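Local coordinates for protein cyclic GMP-AMP synthase-like receptor (Tribolium castaneum, PDB 7LT2) that senses double-stranded RNA in the cytoplasm and, as an innate immune nucleotidyltransferase, makes cyclic GMP-AMP from ATP and GTP, at residues P85-S90 and P220-V225; K188-D193 and E383-L388. One frame throughout, in Å; residues are numbered along the deposited sequence.

Contact 1: P85-S90 and P220-V225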
loop_
_atom_site.group_PDB
_atom_site.type_symbol
_atom_site.label_atom_id
_atom_site.label_comp_id
_atom_site.label_asym_id
_atom_site.label_seq_id
_atom_site.Cartn_x
_atom_site.Cartn_y
_atom_site.Cartn_z
ATOM N N PRO A 85 -10.226 -2.488 -24.252
ATOM C CA PRO A 85 -9.942 -3.389 -23.130
ATOM C C PRO A 85 -11.229 -3.785 -22.425
ATOM O O PRO A 85 -12.143 -2.974 -22.263
ATOM C CB PRO A 85 -9.039 -2.548 -22.221
ATOM C CG PRO A 85 -9.448 -1.138 -22.506
ATOM C CD PRO A 85 -9.806 -1.101 -23.970
ATOM N N VAL A 86 -11.303 -5.050 -22.020
ATOM C CA VAL A 86 -12.474 -5.582 -21.332
ATOM C C VAL A 86 -12.009 -6.273 -20.060
ATOM O O VAL A 86 -11.190 -7.199 -20.112
ATOM C CB VAL A 86 -13.281 -6.550 -22.208
ATOM C CG1 VAL A 86 -14.388 -7.202 -21.386
ATOM C CG2 VAL A 86 -13.872 -5.808 -23.396
ATOM N N LEU A 87 -12.535 -5.830 -18.927
ATOM C CA LEU A 87 -12.190 -6.381 -17.624
ATOM C C LEU A 87 -13.279 -7.359 -17.206
ATOM O O LEU A 87 -14.465 -7.012 -17.211
ATOM C CB LEU A 87 -12.037 -5.253 -16.601
ATOM C CG LEU A 87 -11.500 -5.513 -15.193
ATOM C CD1 LEU A 87 -10.907 -4.229 -14.644
ATOM C CD2 LEU A 87 -12.595 -6.014 -14.268
ATOM N N ASN A 88 -12.884 -8.579 -16.854
ATOM C CA ASN A 88 -13.836 -9.598 -16.440
ATOM C C ASN A 88 -13.461 -10.139 -15.069
ATOM O O ASN A 88 -12.287 -10.410 -14.794
ATOM C CB ASN A 88 -13.908 -10.739 -17.458
ATOM C CG ASN A 88 -14.577 -10.318 -18.759
ATOM O OD1 ASN A 88 -15.637 -9.691 -18.751
ATOM N ND2 ASN A 88 -13.953 -10.654 -19.883
ATOM N N GLU A 89 -14.469 -10.288 -14.214
ATOM C CA GLU A 89 -14.268 -10.904 -12.912
ATOM C C GLU A 89 -13.868 -12.364 -13.087
ATOM O O GLU A 89 -14.535 -13.116 -13.801
ATOM C CB GLU A 89 -15.549 -10.796 -12.084
ATOM C CG GLU A 89 -16.076 -9.366 -11.893
ATOM C CD GLU A 89 -16.986 -8.895 -13.021
ATOM O OE1 GLU A 89 -16.994 -9.531 -14.100
ATOM O OE2 GLU A 89 -17.699 -7.887 -12.824
ATOM N N SER A 90 -12.776 -12.765 -12.436
ATOM C CA SER A 90 -12.239 -14.107 -12.616
ATOM C C SER A 90 -12.912 -15.095 -11.663
ATOM O O SER A 90 -13.714 -14.726 -10.799
ATOM C CB SER A 90 -10.724 -14.116 -12.413
ATOM O OG SER A 90 -10.390 -14.276 -11.041
ATOM N N PRO A 220 -12.974 8.436 -9.636
ATOM C CA PRO A 220 -13.577 7.504 -10.602
ATOM C C PRO A 220 -12.682 6.346 -10.994
ATOM O O PRO A 220 -13.204 5.317 -11.439
ATOM C CB PRO A 220 -13.866 8.397 -11.816
ATOM C CG PRO A 220 -12.815 9.452 -11.740
ATOM C CD PRO A 220 -12.643 9.730 -10.261
ATOM N N GLU A 221 -11.366 6.476 -10.858
ATOM C CA GLU A 221 -10.440 5.513 -11.435
ATOM C C GLU A 221 -9.992 4.478 -10.410
ATOM O O GLU A 221 -9.902 4.749 -9.210
ATOM C CB GLU A 221 -9.215 6.218 -12.023
ATOM C CG GLU A 221 -9.559 7.149 -13.172
ATOM C CD GLU A 221 -8.375 7.943 -13.677
ATOM O OE1 GLU A 221 -7.248 7.730 -13.186
ATOM O OE2 GLU A 221 -8.575 8.790 -14.574
ATOM N N PHE A 222 -9.708 3.283 -10.907
ATOM C CA PHE A 222 -9.115 2.217 -10.112
ATOM C C PHE A 222 -8.059 1.554 -10.980
ATOM O O PHE A 222 -7.975 1.811 -12.183
ATOM C CB PHE A 222 -10.166 1.201 -9.660
ATOM C CG PHE A 222 -10.752 0.414 -10.789
ATOM C CD1 PHE A 222 -11.709 0.977 -11.618
ATOM C CD2 PHE A 222 -10.334 -0.882 -11.034
ATOM C CE1 PHE A 222 -12.243 0.261 -12.671
ATOM C CE2 PHE A 222 -10.866 -1.608 -12.090
ATOM C CZ PHE A 222 -11.823 -1.036 -12.909
ATOM N N PHE A 223 -7.240 0.692 -10.385
ATOM C CA PHE A 223 -6.219 0.049 -11.197
ATOM C C PHE A 223 -6.043 -1.406 -10.794
ATOM O O PHE A 223 -6.512 -1.854 -9.744
ATOM C CB PHE A 223 -4.874 0.811 -11.163
ATOM C CG PHE A 223 -4.318 1.090 -9.785
ATOM C CD1 PHE A 223 -4.696 2.226 -9.084
ATOM C CD2 PHE A 223 -3.350 0.261 -9.238
ATOM C CE1 PHE A 223 -4.153 2.505 -7.832
ATOM C CE2 PHE A 223 -2.797 0.531 -7.997
ATOM C CZ PHE A 223 -3.203 1.655 -7.290
ATOM N N ILE A 224 -5.408 -2.156 -11.690
ATOM C CA ILE A 224 -5.103 -3.561 -11.457
ATOM C C ILE A 224 -3.605 -3.694 -11.238
ATOM O O ILE A 224 -2.797 -2.946 -11.802
ATOM C CB ILE A 224 -5.584 -4.478 -12.603
ATOM C CG1 ILE A 224 -4.870 -4.150 -13.923
ATOM C CG2 ILE A 224 -7.104 -4.405 -12.728
ATOM C CD1 ILE A 224 -5.269 -5.072 -15.106
ATOM N N VAL A 225 -3.244 -4.658 -10.399
ATOM C CA VAL A 225 -1.887 -4.827 -9.886
ATOM C C VAL A 225 -1.423 -6.233 -10.250
ATOM O O VAL A 225 -2.200 -7.190 -10.120
ATOM C CB VAL A 225 -1.848 -4.583 -8.367
ATOM C CG1 VAL A 225 -0.462 -4.816 -7.804
ATOM C CG2 VAL A 225 -2.303 -3.164 -8.049
#
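L87 reaches across from strand 85-89 to meet F222 and I224 of strand 222-225, and its CD1 methyl does all the touching. The methyl sits at the edge of the F222 ring, in the ring plane, with L87 CD1 3.7 Å from F222 CE2 and equally near CZ. A methyl meeting ring C-H groups in this way is plain van der Waals packing rather than a CH-pi contact. The two side chains approach from opposite directions. CG of L87 lies anti to its backbone N (chi1 -172°), whereas CG of F222 is wedged between its own N and carbonyl carbon (chi1 67°), which swings the phenyl group toward the leucine. I224 adds a looser touch, its CG2 4.3 Å from L87 CD1.

This small apolar patch is the close part; at L87 and I224, the nearest pair, the CA atoms are still 9.8 Å apart. F222 and I224 are buried, whereas L87 and its strand neighbours V86, N88 and E89 are partly exposed, so the solvent side is that of strand 85-89. Within the sheet, strand 85-89 pairs with 95-100 and strand 222-225 with 188-200 and 240-243, so the two meet through side chains. L87 also rests on V96 and L98, I224 on W240, and F222 on W205, with ring planes at about 70°, and near L242, in a segment that by similarity binds GTP. With only 94 Å² buried, the chemistry is apolar van der Waals contact, one leucine methyl bridging two strands of the nucleotidyltransferase sheet that do not pair directly.

Contact 2: K188-D193 and E383-L388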
loop_
_atom_site.group_PDB
_atom_site.type_symbol
_atom_site.label_atom_id
_atom_site.label_comp_id
_atom_site.label_asym_id
_atom_site.label_seq_id
_atom_site.Cartn_x
_atom_site.Cartn_y
_atom_site.Cartn_z
ATOM N N LYS A 188 19.830 6.590 5.369
ATOM C CA LYS A 188 18.774 5.945 4.598
ATOM C C LYS A 188 17.450 6.683 4.769
ATOM O O LYS A 188 17.109 7.129 5.867
ATOM C CB LYS A 188 18.621 4.488 5.044
ATOM C CG LYS A 188 17.537 3.708 4.323
ATOM C CD LYS A 188 17.872 3.589 2.848
ATOM C CE LYS A 188 16.963 2.609 2.140
ATOM N NZ LYS A 188 17.400 1.185 2.333
ATOM N N ILE A 189 16.695 6.813 3.673
ATOM C CA ILE A 189 15.375 7.436 3.756
ATOM C C ILE A 189 14.278 6.380 3.667
ATOM O O ILE A 189 13.535 6.170 4.634
ATOM C CB ILE A 189 15.192 8.521 2.679
ATOM C CG1 ILE A 189 16.260 9.605 2.836
ATOM C CG2 ILE A 189 13.796 9.119 2.777
ATOM C CD1 ILE A 189 16.320 10.588 1.675
ATOM N N MET A 190 14.161 5.704 2.523
ATOM C CA MET A 190 13.104 4.708 2.362
ATOM C C MET A 190 13.394 3.856 1.135
ATOM O O MET A 190 14.102 4.284 0.217
ATOM C CB MET A 190 11.726 5.365 2.233
ATOM C CG MET A 190 10.660 4.740 3.134
ATOM S SD MET A 190 9.188 5.752 3.321
ATOM C CE MET A 190 9.816 7.050 4.372
ATOM N N ASP A 191 12.842 2.637 1.140
ATOM C CA ASP A 191 12.812 1.771 -0.034
ATOM C C ASP A 191 11.519 2.002 -0.802
ATOM O O ASP A 191 10.464 2.240 -0.211
ATOM C CB ASP A 191 12.888 0.290 0.359
ATOM C CG ASP A 191 14.242 -0.120 0.903
ATOM O OD1 ASP A 191 15.231 0.604 0.681
ATOM O OD2 ASP A 191 14.317 -1.196 1.541
ATOM N N VAL A 192 11.595 1.917 -2.133
ATOM C CA VAL A 192 10.427 2.098 -2.993
ATOM C C VAL A 192 10.384 0.971 -4.016
ATOM O O VAL A 192 11.354 0.759 -4.749
ATOM C CB VAL A 192 10.447 3.462 -3.712
ATOM C CG1 VAL A 192 9.167 3.666 -4.508
ATOM C CG2 VAL A 192 10.632 4.599 -2.707
ATOM N N ASP A 193 9.257 0.262 -4.078
ATOM C CA ASP A 193 9.044 -0.769 -5.088
ATOM C C ASP A 193 8.339 -0.169 -6.301
ATOM O O ASP A 193 7.350 0.557 -6.160
ATOM C CB ASP A 193 8.230 -1.933 -4.518
ATOM C CG ASP A 193 9.059 -2.847 -3.631
ATOM O OD1 ASP A 193 10.220 -2.500 -3.322
ATOM O OD2 ASP A 193 8.543 -3.917 -3.243
ATOM N N GLU A 383 13.042 11.743 16.586
ATOM C CA GLU A 383 14.188 11.750 15.682
ATOM C C GLU A 383 14.332 10.428 14.931
ATOM O O GLU A 383 15.435 10.054 14.523
ATOM C CB GLU A 383 15.472 12.080 16.442
ATOM C CG GLU A 383 15.423 13.398 17.215
ATOM C CD GLU A 383 15.168 14.611 16.328
ATOM O OE1 GLU A 383 15.488 14.564 15.119
ATOM O OE2 GLU A 383 14.644 15.620 16.848
ATOM N N ALA A 384 13.219 9.721 14.723
ATOM C CA ALA A 384 13.269 8.417 14.068
ATOM C C ALA A 384 13.653 8.531 12.595
ATOM O O ALA A 384 14.360 7.665 12.064
ATOM C CB ALA A 384 11.923 7.711 14.216
ATOM N N LEU A 385 13.199 9.582 11.911
ATOM C CA LEU A 385 13.503 9.772 10.492
ATOM C C LEU A 385 13.445 11.256 10.158
ATOM O O LEU A 385 12.527 11.720 9.470
ATOM C CB LEU A 385 12.536 8.978 9.619
ATOM C CG LEU A 385 12.944 8.813 8.148
ATOM C CD1 LEU A 385 14.207 7.967 8.052
ATOM C CD2 LEU A 385 11.815 8.214 7.318
ATOM N N PRO A 386 14.425 12.031 10.622
ATOM C CA PRO A 386 14.438 13.468 10.309
ATOM C C PRO A 386 14.602 13.698 8.815
ATOM O O PRO A 386 15.491 13.129 8.176
ATOM C CB PRO A 386 15.647 13.995 11.095
ATOM C CG PRO A 386 15.966 12.933 12.093
ATOM C CD PRO A 386 15.548 11.642 11.493
ATOM N N ALA A 387 13.728 14.539 8.254
ATOM C CA ALA A 387 13.869 14.891 6.843
ATOM C C ALA A 387 15.143 15.686 6.607
ATOM O O ALA A 387 15.736 15.608 5.524
ATOM C CB ALA A 387 12.648 15.679 6.368
ATOM N N LEU A 388 15.572 16.452 7.607
ATOM C CA LEU A 388 16.858 17.131 7.597
ATOM C C LEU A 388 17.777 16.410 8.573
ATOM O O LEU A 388 17.681 16.629 9.792
ATOM C CB LEU A 388 16.688 18.599 7.995
ATOM C CG LEU A 388 17.851 19.547 7.733
ATOM C CD1 LEU A 388 18.093 19.671 6.237
ATOM C CD2 LEU A 388 17.567 20.904 8.360
#
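I189 and L385 mark the closest backbone approach, CA to CA 7.4 Å, where the loop 383-388 passes the start of strand 188-200 at a classic beta bulge: I189 and M190 both face I181 of the neighbouring strand 177-183. L385 is the one loop side chain that enters the contact. A chi1 of -166° extends it away from its own backbone N, and both methyls meet the strand. CD1 lies against two carbonyl oxygens, 3.7 Å from K188 O and slightly farther from I189 O, while CD2 is 3.8 Å from I189 O and also meets the end of M190. There the CE methyl of M190 comes to 3.7 Å from L385 CD2, the two side chains crossing at about a right angle. A bend at chi3 (-73°) turns that terminal methyl toward the leucine.

The exposed K188 leads away from the loop at its end, and NZ donates to D191 OD1 at 2.8 Å in a salt bridge, on the syn side of the carboxylate and 28° out of its plane. L16 and P68 also pack against the leucine, and I189 and M190 lean on helix 18-42. That helix also holds the loop by polar bonds, N24 ND2 to L385 O and D20 OD1 to A387 N. M190 packs on F71, a predicted ATP-binding residue. The chemistry here is one leucine laid on a methionine methyl and two carbonyl oxygens; beside the hydrogen bonds to helix 18-42, this apolar packing joins the loop to the start of the strand that carries D193, a probable magnesium ligand.

Both contacts are mostly buried and reach the same mixed sheet, where strands 188-200 and 222-225 are antiparallel neighbours, yet they lie on opposite sides of the chain's centre, with their own centres 33 Å apart. Contact 1 joins two strands of the nucleotidyltransferase region; contact 2 ties one strand of it to a loop near the C-terminus. In each, a single leucine carries most of the packing: in 85-90/220-225 it finds an aromatic edge and another branched side chain, in 188-193/383-388 a thioether methyl and backbone carbonyl oxygens. An exposed lysine borders contact 2, whereas the touching residues of contact 1 are all apolar. Along the chain the four segments alternate.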